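Local coordinates for protein amide synthase (Vibrio cholerae, PDB 1L5A) that acts as a free-standing nonribosomal peptide synthetase condensation enzyme that probably forms an amide bond in the assembly of vibriobactin, at residues G186-A191 and A253-L258; P192-T197 and S278-R283; Y311-I316 and Y328-F333. All blocks are in the same frame, centred on the assembly; numbering follows the deposited sequence.

Interaction 1 of 3, residues G186-A191 and A253-L258; sequences GYLREA and APWLWL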
loop_
_atom_site.group_PDB
_atom_site.type_symbol
_atom_site.label_atom_id
_atom_site.label_comp_id
_atom_site.label_asym_id
_atom_site.label_seq_id
_atom_site.Cartn_x
_atom_site.Cartn_y
_atom_site.Cartn_z
ATOM N N GLY A 186 -19.330 6.980 -8.786
ATOM C CA GLY A 186 -19.363 8.399 -9.043
ATOM C C GLY A 186 -19.031 8.742 -10.468
ATOM O O GLY A 186 -19.594 9.680 -11.025
ATOM N N TYR A 187 -18.111 7.980 -11.054
ATOM C CA TYR A 187 -17.665 8.188 -12.429
ATOM C C TYR A 187 -18.828 8.101 -13.405
ATOM O O TYR A 187 -18.971 8.945 -14.296
ATOM C CB TYR A 187 -16.633 7.128 -12.800
ATOM C CG TYR A 187 -15.867 7.422 -14.073
ATOM C CD1 TYR A 187 -15.220 8.640 -14.244
ATOM C CD2 TYR A 187 -15.720 6.452 -15.068
ATOM C CE1 TYR A 187 -14.435 8.896 -15.360
ATOM C CE2 TYR A 187 -14.930 6.701 -16.207
ATOM C CZ TYR A 187 -14.290 7.926 -16.336
ATOM O OH TYR A 187 -13.486 8.194 -17.426
ATOM N N LEU A 188 -19.649 7.069 -13.234
ATOM C CA LEU A 188 -20.792 6.856 -14.104
ATOM C C LEU A 188 -21.946 7.805 -13.809
ATOM O O LEU A 188 -22.645 8.214 -14.727
ATOM C CB LEU A 188 -21.287 5.400 -14.016
ATOM C CG LEU A 188 -20.254 4.280 -14.243
ATOM C CD1 LEU A 188 -20.958 2.904 -14.320
ATOM C CD2 LEU A 188 -19.458 4.561 -15.506
ATOM N N ARG A 189 -22.144 8.162 -12.544
ATOM C CA ARG A 189 -23.246 9.058 -12.173
ATOM C C ARG A 189 -23.111 10.401 -12.868
ATOM O O ARG A 189 -24.051 10.900 -13.488
ATOM C CB ARG A 189 -23.273 9.261 -10.661
ATOM C CG ARG A 189 -24.472 10.044 -10.136
ATOM C CD ARG A 189 -24.763 9.638 -8.694
ATOM N NE ARG A 189 -25.112 8.218 -8.615
ATOM C CZ ARG A 189 -24.721 7.388 -7.647
ATOM N NH1 ARG A 189 -23.952 7.828 -6.656
ATOM N NH2 ARG A 189 -25.106 6.114 -7.672
ATOM N N GLU A 190 -21.921 10.978 -12.765
ATOM C CA GLU A 190 -21.638 12.259 -13.383
ATOM C C GLU A 190 -21.197 11.994 -14.816
ATOM O O GLU A 190 -20.130 12.464 -15.241
ATOM C CB GLU A 190 -20.526 12.989 -12.603
ATOM N N ALA A 191 -22.021 11.243 -15.557
ATOM C CA ALA A 191 -21.705 10.898 -16.947
ATOM C C ALA A 191 -22.877 10.351 -17.751
ATOM O O ALA A 191 -23.866 9.856 -17.196
ATOM C CB ALA A 191 -20.558 9.884 -16.988
ATOM N N ALA A 253 -20.581 9.023 -29.506
ATOM C CA ALA A 253 -20.113 7.935 -28.660
ATOM C C ALA A 253 -19.269 8.570 -27.557
ATOM O O ALA A 253 -18.112 8.928 -27.759
ATOM C CB ALA A 253 -19.283 6.948 -29.474
ATOM N N PRO A 254 -19.854 8.750 -26.373
ATOM C CA PRO A 254 -19.081 9.359 -25.290
ATOM C C PRO A 254 -18.051 8.430 -24.653
ATOM O O PRO A 254 -17.139 8.889 -23.973
ATOM C CB PRO A 254 -20.163 9.795 -24.301
ATOM C CG PRO A 254 -21.215 8.773 -24.497
ATOM C CD PRO A 254 -21.265 8.583 -25.991
ATOM N N TRP A 255 -18.180 7.129 -24.878
ATOM C CA TRP A 255 -17.248 6.198 -24.271
ATOM C C TRP A 255 -16.287 5.458 -25.196
ATOM O O TRP A 255 -16.611 5.175 -26.353
ATOM C CB TRP A 255 -18.027 5.181 -23.469
ATOM C CG TRP A 255 -18.891 5.782 -22.408
ATOM C CD1 TRP A 255 -20.233 6.033 -22.478
ATOM C CD2 TRP A 255 -18.492 6.098 -21.069
ATOM N NE1 TRP A 255 -20.697 6.467 -21.256
ATOM C CE2 TRP A 255 -19.647 6.516 -20.376
ATOM C CE3 TRP A 255 -17.266 6.062 -20.388
ATOM C CZ2 TRP A 255 -19.615 6.891 -19.030
ATOM C CZ3 TRP A 255 -17.233 6.434 -19.054
ATOM C CH2 TRP A 255 -18.402 6.841 -18.388
ATOM N N LEU A 256 -15.094 5.166 -24.669
ATOM C CA LEU A 256 -14.066 4.394 -25.374
ATOM C C LEU A 256 -13.721 3.290 -24.387
ATOM O O LEU A 256 -13.318 3.587 -23.277
ATOM C CB LEU A 256 -12.806 5.210 -25.615
ATOM C CG LEU A 256 -12.019 4.944 -26.907
ATOM C CD1 LEU A 256 -10.557 5.307 -26.666
ATOM C CD2 LEU A 256 -12.145 3.496 -27.362
ATOM N N TRP A 257 -13.878 2.025 -24.770
ATOM C CA TRP A 257 -13.572 0.939 -23.855
ATOM C C TRP A 257 -12.139 0.482 -24.001
ATOM O O TRP A 257 -11.606 0.425 -25.114
ATOM C CB TRP A 257 -14.517 -0.234 -24.062
ATOM C CG TRP A 257 -15.933 0.040 -23.632
ATOM C CD1 TRP A 257 -16.886 0.728 -24.330
ATOM C CD2 TRP A 257 -16.548 -0.363 -22.401
ATOM N NE1 TRP A 257 -18.057 0.776 -23.609
ATOM C CE2 TRP A 257 -17.879 0.117 -22.424
ATOM C CE3 TRP A 257 -16.103 -1.082 -21.281
ATOM C CZ2 TRP A 257 -18.776 -0.102 -21.371
ATOM C CZ3 TRP A 257 -16.999 -1.304 -20.228
ATOM C CH2 TRP A 257 -18.319 -0.814 -20.283
ATOM N N LEU A 258 -11.534 0.164 -22.853
ATOM C CA LEU A 258 -10.141 -0.272 -22.740
ATOM C C LEU A 258 -9.990 -1.560 -21.972
ATOM O O LEU A 258 -10.849 -1.931 -21.164
ATOM C CB LEU A 258 -9.318 0.718 -21.927
ATOM C CG LEU A 258 -9.173 2.157 -22.326
ATOM C CD1 LEU A 258 -8.476 2.887 -21.208
ATOM C CD2 LEU A 258 -8.378 2.233 -23.613
#

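Interaction 2 of 3, residues P192-T197 and S278-R283; sequences PDLTLT and SLPLLR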
loop_
_atom_site.group_PDB
_atom_site.type_symbol
_atom_site.label_atom_id
_atom_site.label_comp_id
_atom_site.label_asym_id
_atom_site.label_seq_id
_atom_site.Cartn_x
_atom_site.Cartn_y
_atom_site.Cartn_z
ATOM N N PRO A 192 -22.776 10.445 -19.086
ATOM C CA PRO A 192 -23.810 9.959 -20.002
ATOM C C PRO A 192 -23.888 8.441 -19.828
ATOM O O PRO A 192 -22.878 7.809 -19.521
ATOM C CB PRO A 192 -23.267 10.326 -21.383
ATOM C CG PRO A 192 -22.308 11.455 -21.115
ATOM C CD PRO A 192 -21.667 11.080 -19.818
ATOM N N ASP A 193 -25.074 7.875 -20.028
ATOM C CA ASP A 193 -25.294 6.441 -19.902
ATOM C C ASP A 193 -24.413 5.573 -20.786
ATOM O O ASP A 193 -23.977 5.976 -21.864
ATOM C CB ASP A 193 -26.752 6.098 -20.204
ATOM C CG ASP A 193 -27.696 6.630 -19.160
ATOM O OD1 ASP A 193 -28.859 6.181 -19.133
ATOM O OD2 ASP A 193 -27.276 7.500 -18.364
ATOM N N LEU A 194 -24.140 4.371 -20.306
ATOM C CA LEU A 194 -23.350 3.423 -21.073
ATOM C C LEU A 194 -24.366 2.642 -21.910
ATOM O O LEU A 194 -25.530 2.517 -21.527
ATOM C CB LEU A 194 -22.604 2.469 -20.140
ATOM C CG LEU A 194 -21.481 3.040 -19.277
ATOM C CD1 LEU A 194 -21.148 2.023 -18.191
ATOM C CD2 LEU A 194 -20.260 3.378 -20.141
ATOM N N THR A 195 -23.931 2.129 -23.050
ATOM C CA THR A 195 -24.813 1.367 -23.905
ATOM C C THR A 195 -24.863 -0.097 -23.496
ATOM O O THR A 195 -23.835 -0.704 -23.245
ATOM C CB THR A 195 -24.342 1.436 -25.332
ATOM O OG1 THR A 195 -24.151 2.809 -25.700
ATOM C CG2 THR A 195 -25.365 0.773 -26.245
ATOM N N LEU A 196 -26.064 -0.661 -23.430
ATOM C CA LEU A 196 -26.205 -2.063 -23.071
ATOM C C LEU A 196 -26.124 -2.936 -24.306
ATOM O O LEU A 196 -26.217 -2.457 -25.434
ATOM C CB LEU A 196 -27.542 -2.329 -22.383
ATOM C CG LEU A 196 -27.827 -1.635 -21.048
ATOM C CD1 LEU A 196 -28.953 -2.405 -20.356
ATOM C CD2 LEU A 196 -26.583 -1.623 -20.146
ATOM N N THR A 197 -25.946 -4.229 -24.071
ATOM C CA THR A 197 -25.873 -5.206 -25.143
ATOM C C THR A 197 -27.301 -5.384 -25.627
ATOM O O THR A 197 -28.217 -5.496 -24.822
ATOM C CB THR A 197 -25.349 -6.567 -24.618
ATOM O OG1 THR A 197 -23.968 -6.436 -24.257
ATOM C CG2 THR A 197 -25.519 -7.670 -25.679
ATOM N N SER A 278 -12.430 -5.089 -18.695
ATOM C CA SER A 278 -12.864 -4.064 -19.651
ATOM C C SER A 278 -13.438 -2.868 -18.916
ATOM O O SER A 278 -14.393 -2.994 -18.145
ATOM C CB SER A 278 -13.926 -4.644 -20.580
ATOM O OG SER A 278 -13.415 -5.746 -21.291
ATOM N N LEU A 279 -12.880 -1.699 -19.177
ATOM C CA LEU A 279 -13.340 -0.503 -18.489
ATOM C C LEU A 279 -13.676 0.642 -19.427
ATOM O O LEU A 279 -13.051 0.823 -20.475
ATOM C CB LEU A 279 -12.274 -0.043 -17.478
ATOM C CG LEU A 279 -11.867 -1.121 -16.466
ATOM C CD1 LEU A 279 -10.597 -0.701 -15.724
ATOM C CD2 LEU A 279 -12.999 -1.361 -15.518
ATOM N N PRO A 280 -14.690 1.434 -19.061
ATOM C CA PRO A 280 -15.034 2.550 -19.940
ATOM C C PRO A 280 -14.338 3.860 -19.546
ATOM O O PRO A 280 -14.300 4.224 -18.379
ATOM C CB PRO A 280 -16.559 2.609 -19.820
ATOM C CG PRO A 280 -16.775 2.251 -18.387
ATOM C CD PRO A 280 -15.819 1.089 -18.177
ATOM N N LEU A 281 -13.780 4.535 -20.544
ATOM C CA LEU A 281 -13.103 5.823 -20.404
ATOM C C LEU A 281 -14.065 6.869 -20.967
ATOM O O LEU A 281 -14.537 6.738 -22.101
ATOM C CB LEU A 281 -11.801 5.856 -21.235
ATOM C CG LEU A 281 -11.169 7.241 -21.477
ATOM C CD1 LEU A 281 -10.618 7.754 -20.168
ATOM C CD2 LEU A 281 -10.047 7.174 -22.524
ATOM N N LEU A 282 -14.384 7.891 -20.185
ATOM C CA LEU A 282 -15.275 8.937 -20.677
ATOM C C LEU A 282 -14.325 9.846 -21.410
ATOM O O LEU A 282 -13.400 10.395 -20.808
ATOM C CB LEU A 282 -15.946 9.678 -19.526
ATOM C CG LEU A 282 -17.114 10.570 -19.963
ATOM C CD1 LEU A 282 -18.100 9.739 -20.787
ATOM C CD2 LEU A 282 -17.814 11.163 -18.748
ATOM N N ARG A 283 -14.521 9.981 -22.715
ATOM C CA ARG A 283 -13.623 10.802 -23.502
ATOM C C ARG A 283 -13.759 12.264 -23.156
ATOM O O ARG A 283 -14.866 12.780 -22.988
ATOM C CB ARG A 283 -13.881 10.602 -24.996
ATOM C CG ARG A 283 -13.769 9.154 -25.439
ATOM C CD ARG A 283 -14.026 8.965 -26.935
ATOM N NE ARG A 283 -15.280 9.575 -27.357
ATOM C CZ ARG A 283 -15.375 10.812 -27.826
ATOM N NH1 ARG A 283 -14.280 11.562 -27.942
ATOM N NH2 ARG A 283 -16.563 11.303 -28.157
#

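Interaction 3 of 3, residues Y311-I316 and Y328-F333; sequences YRIEQI and YFMSPF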
loop_
_atom_site.group_PDB
_atom_site.type_symbol
_atom_site.label_atom_id
_atom_site.label_comp_id
_atom_site.label_asym_id
_atom_site.label_seq_id
_atom_site.Cartn_x
_atom_site.Cartn_y
_atom_site.Cartn_z
ATOM N N TYR A 311 -11.505 -3.587 -9.812
ATOM C CA TYR A 311 -12.937 -3.773 -9.519
ATOM C C TYR A 311 -13.543 -4.302 -10.828
ATOM O O TYR A 311 -13.463 -3.671 -11.881
ATOM C CB TYR A 311 -13.579 -2.433 -9.097
ATOM C CG TYR A 311 -14.884 -2.559 -8.321
ATOM C CD1 TYR A 311 -14.898 -2.978 -6.989
ATOM C CD2 TYR A 311 -16.107 -2.276 -8.932
ATOM C CE1 TYR A 311 -16.097 -3.114 -6.287
ATOM C CE2 TYR A 311 -17.304 -2.408 -8.251
ATOM C CZ TYR A 311 -17.303 -2.827 -6.930
ATOM O OH TYR A 311 -18.512 -2.974 -6.280
ATOM N N ARG A 312 -14.106 -5.493 -10.766
ATOM C CA ARG A 312 -14.689 -6.127 -11.944
ATOM C C ARG A 312 -15.864 -5.384 -12.591
ATOM O O ARG A 312 -16.820 -4.967 -11.921
ATOM C CB ARG A 312 -15.110 -7.552 -11.579
ATOM C CG ARG A 312 -13.938 -8.519 -11.425
ATOM C CD ARG A 312 -13.780 -9.266 -12.716
ATOM N NE ARG A 312 -12.531 -9.000 -13.410
ATOM C CZ ARG A 312 -12.428 -8.948 -14.733
ATOM N NH1 ARG A 312 -13.498 -9.135 -15.491
ATOM N NH2 ARG A 312 -11.257 -8.715 -15.294
ATOM N N ILE A 313 -15.784 -5.234 -13.909
ATOM C CA ILE A 313 -16.834 -4.566 -14.655
ATOM C C ILE A 313 -18.145 -5.337 -14.475
ATOM O O ILE A 313 -19.224 -4.749 -14.480
ATOM C CB ILE A 313 -16.476 -4.474 -16.163
ATOM C CG1 ILE A 313 -17.521 -3.630 -16.899
ATOM C CG2 ILE A 313 -16.393 -5.873 -16.777
ATOM C CD1 ILE A 313 -17.408 -2.142 -16.650
ATOM N N GLU A 314 -18.057 -6.653 -14.310
ATOM C CA GLU A 314 -19.261 -7.451 -14.116
ATOM C C GLU A 314 -19.914 -6.975 -12.844
ATOM O O GLU A 314 -21.143 -6.906 -12.749
ATOM C CB GLU A 314 -18.937 -8.947 -13.981
ATOM C CG GLU A 314 -18.371 -9.612 -15.239
ATOM C CD GLU A 314 -16.887 -9.343 -15.448
ATOM O OE1 GLU A 314 -16.249 -8.808 -14.513
ATOM O OE2 GLU A 314 -16.355 -9.688 -16.534
ATOM N N GLN A 315 -19.071 -6.646 -11.863
ATOM C CA GLN A 315 -19.536 -6.166 -10.563
ATOM C C GLN A 315 -20.175 -4.798 -10.769
ATOM O O GLN A 315 -21.243 -4.523 -10.234
ATOM C CB GLN A 315 -18.368 -6.058 -9.570
ATOM C CG GLN A 315 -18.802 -5.633 -8.168
ATOM C CD GLN A 315 -19.765 -6.631 -7.588
ATOM O OE1 GLN A 315 -19.444 -7.817 -7.470
ATOM N NE2 GLN A 315 -20.959 -6.173 -7.236
ATOM N N ILE A 316 -19.508 -3.945 -11.544
ATOM C CA ILE A 316 -20.048 -2.630 -11.844
ATOM C C ILE A 316 -21.439 -2.841 -12.469
ATOM O O ILE A 316 -22.401 -2.213 -12.047
ATOM C CB ILE A 316 -19.157 -1.840 -12.839
ATOM C CG1 ILE A 316 -17.795 -1.540 -12.211
ATOM C CG2 ILE A 316 -19.835 -0.541 -13.217
ATOM C CD1 ILE A 316 -16.905 -0.642 -13.067
ATOM N N TYR A 328 -22.888 -4.793 -20.709
ATOM C CA TYR A 328 -22.608 -3.561 -21.434
ATOM C C TYR A 328 -22.075 -3.859 -22.828
ATOM O O TYR A 328 -21.368 -4.867 -23.051
ATOM C CB TYR A 328 -21.553 -2.730 -20.717
ATOM C CG TYR A 328 -21.988 -2.145 -19.395
ATOM C CD1 TYR A 328 -21.197 -2.292 -18.253
ATOM C CD2 TYR A 328 -23.145 -1.381 -19.297
ATOM C CE1 TYR A 328 -21.547 -1.687 -17.059
ATOM C CE2 TYR A 328 -23.502 -0.773 -18.112
ATOM C CZ TYR A 328 -22.701 -0.925 -17.001
ATOM O OH TYR A 328 -23.045 -0.292 -15.838
ATOM N N PHE A 329 -22.393 -2.963 -23.757
ATOM C CA PHE A 329 -21.905 -3.087 -25.119
ATOM C C PHE A 329 -20.559 -2.389 -25.083
ATOM O O PHE A 329 -20.482 -1.167 -25.173
ATOM C CB PHE A 329 -22.855 -2.378 -26.079
ATOM C CG PHE A 329 -22.481 -2.521 -27.521
ATOM C CD1 PHE A 329 -22.370 -3.778 -28.097
ATOM C CD2 PHE A 329 -22.278 -1.394 -28.319
ATOM C CE1 PHE A 329 -22.067 -3.928 -29.459
ATOM C CE2 PHE A 329 -21.973 -1.527 -29.688
ATOM C CZ PHE A 329 -21.868 -2.804 -30.260
ATOM N N MET A 330 -19.482 -3.152 -24.930
ATOM C CA MET A 330 -18.164 -2.520 -24.847
ATOM C C MET A 330 -17.616 -2.069 -26.186
ATOM O O MET A 330 -16.635 -2.603 -26.680
ATOM C CB MET A 330 -17.186 -3.451 -24.134
ATOM C CG MET A 330 -17.597 -3.653 -22.679
ATOM S SD MET A 330 -16.943 -5.117 -21.874
ATOM C CE MET A 330 -18.215 -5.445 -20.586
ATOM N N SER A 331 -18.252 -1.057 -26.761
ATOM C CA SER A 331 -17.810 -0.525 -28.040
ATOM C C SER A 331 -18.082 0.967 -28.104
ATOM O O SER A 331 -19.064 1.442 -27.565
ATOM C CB SER A 331 -18.544 -1.228 -29.182
ATOM O OG SER A 331 -18.026 -0.807 -30.429
ATOM N N PRO A 332 -17.205 1.732 -28.752
ATOM C CA PRO A 332 -15.966 1.325 -29.430
ATOM C C PRO A 332 -14.888 0.840 -28.437
ATOM O O PRO A 332 -14.851 1.250 -27.283
ATOM C CB PRO A 332 -15.563 2.586 -30.201
ATOM C CG PRO A 332 -16.089 3.682 -29.357
ATOM C CD PRO A 332 -17.463 3.164 -28.942
ATOM N N PHE A 333 -14.000 -0.020 -28.911
ATOM C CA PHE A 333 -12.983 -0.628 -28.065
ATOM C C PHE A 333 -11.572 -0.471 -28.636
ATOM O O PHE A 333 -11.370 -0.610 -29.845
ATOM C CB PHE A 333 -13.318 -2.116 -27.937
ATOM C CG PHE A 333 -12.617 -2.814 -26.816
ATOM C CD1 PHE A 333 -13.270 -3.037 -25.610
ATOM C CD2 PHE A 333 -11.304 -3.257 -26.964
ATOM C CE1 PHE A 333 -12.617 -3.700 -24.559
ATOM C CE2 PHE A 333 -10.646 -3.916 -25.919
ATOM C CZ PHE A 333 -11.307 -4.137 -24.715
#

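Interaction 1 of 3, residues G186-A191 and A253-L258
Trp255 reaches out from its strand and puts the six-membered part of its indole among Tyr187, Leu188 and Ala191. The main pairing is an offset edge-to-face stack. The edge of the Trp255 ring is directed toward the face of Tyr187, with the ring centroids 5.8 Å apart and the planes at 71°. The closest approach is Trp255 CZ3 to Tyr187 CE2, at 3.7 Å. Tyr187 CE2 lies near the indole plane. The two side chains pass alongside each other in opposite directions. Tyr187 has CG opposite the backbone N (chi1 -167°), which carries its ring off the helix toward the indole. Its hydroxyl is held by the backbone N of Leu282, so the outer end of the ring is fixed as well.

These residues join the C-terminal end of helix 175-189 to strand 255-260. That strand pairs antiparallel with strand 277-282, inside the condensation domain of the CoA-acyltransferase clan. The helix stops at Arg189. Glu190 then makes an inverse gamma turn, in which Ala191 N bonds weakly to Arg189 O at 2.9 Å. After this turn the methyl of Ala191 points at the indole, and Ala191 CB lies 3.7 Å from Trp255 CZ2. Leu188 is three residues earlier and still in the helix. Its side chain crosses that of Trp255 at about a right angle, and its CD2 meets Trp255 CH2 at 3.8 Å. Three neighbouring ring carbons, CZ3, CH2 and CZ2, thus each have a different nearest partner.

No hydrogen bond crosses between 186-191 and 253-258. The polar atom of the indole is satisfied just beyond them: Trp255 NE1 bonds to Pro192 O, and weakly to Asp193 O.

Interaction 2 of 3, residues P192-T197 and S278-R283
Pro192 and Leu194 run antiparallel to Leu282 and Pro280, with the Pro192 and Leu282 CA atoms 8.6 Å apart and those of Leu194 and Pro280 8.4 Å apart, a spacing bridged by side chains. The first residues of the loop after helix 175-189 thus lie along one face of strand 277-282. Pro280 and Leu282 both turn to this face, as alternate strand residues do.

Leu194 crosses the Pro280 ring at about a right angle. Its CD2 branch does the touching, 3.8 Å from Pro280 CB and 4.1 Å from Pro280 CG. At the other end, Pro192 offers its ring carbon CD to both methyls of Leu282: CD1 is 3.9 Å and CD2 4.0 Å from Pro192 CD. Leu282 has CG opposite the backbone N (chi1 -167°), and this sets its fork toward the proline.

Trp255 of the adjoining strand packs against Leu194, Pro280 and Leu282. Leu194 also touches Leu188 and Tyr328. The contact itself is wholly apolar. With no directional bond across it, it rests on packing alone, buried at Pro280 and exposed at Pro192.

Interaction 3 of 3, residues Y311-I316 and Y328-F333
Ile313 has CG1 opposite its backbone N (chi1 -174°), which carries CD1 off the helix to the ring of Tyr328 in segment 328-333. In Tyr328, CG lies opposite the carbonyl carbon (chi1 -68°), and the ring turns back toward the helix. Ile313 CD1 comes 4.1 Å from Tyr328 CD1 and 4.2 Å from Tyr328 CE1, so the methyl meets the CD1-CE1 side of the ring obliquely.

Ile316, one helical turn later, approaches the phenol end. Its CG2 branch sits near the ring plane, at the edge, 4.2 Å from Tyr328 OH. The two isoleucines therefore contact successive parts of one ring, from CD1 out to the hydroxyl. Met330 comes from the other segment with its chain extended beyond CG. Its methyl CE reaches Ile313 CG1 at 4.2 Å, and the two side chains run past each other in opposite directions. Met330 is the centre of an inverse gamma turn, closed by Ser331 N to Phe329 O at 2.7 Å.

The start of the helix has its own polar fastening. Arg312, at the N-cap position, makes a salt bridge from NH1 to Glu314 OE1 at 2.9 Å, with an N-H...O angle of 153°. The syn lone pair of OE1 is used, and the oxygen is tilted somewhat from the guanidinium plane. Asn277 OD1 takes up the backbone N of Ile313.

The contact closes helix 313-319 against the loop that leads to strand 333-337. Helix and loop pack on the two-stranded antiparallel unit of the condensation domain: Ile313 touches Pro280 of strand 277-282, and both Ile313 and Met330 touch Trp257 of strand 255-260. Ile316 leans on Trp184 of helix 175-189, and Tyr328 on the loop residue Leu196.

Interactions 1 and 2 share one two-stranded antiparallel unit: the first uses strand 255-260, the second its partner 277-282. Their other halves, 186-191 and 192-197, are consecutive in the chain, so a helix end and the loop after it cover the same pair of strands. Interaction 3 follows later in the chain and is the most buried of the three; the others are partly buried, and interaction 2 includes an exposed proline. Backbone bonds tie interaction 3 to interaction 2 (Phe329 with Thr195) and to interaction 1 (Pro332 with Trp257). All three are apolar across their segments. Interaction 1 adds an aromatic stack, interaction 2 is aliphatic, and interaction 3 sets two isoleucines against a tyrosine, with a methionine on one of them.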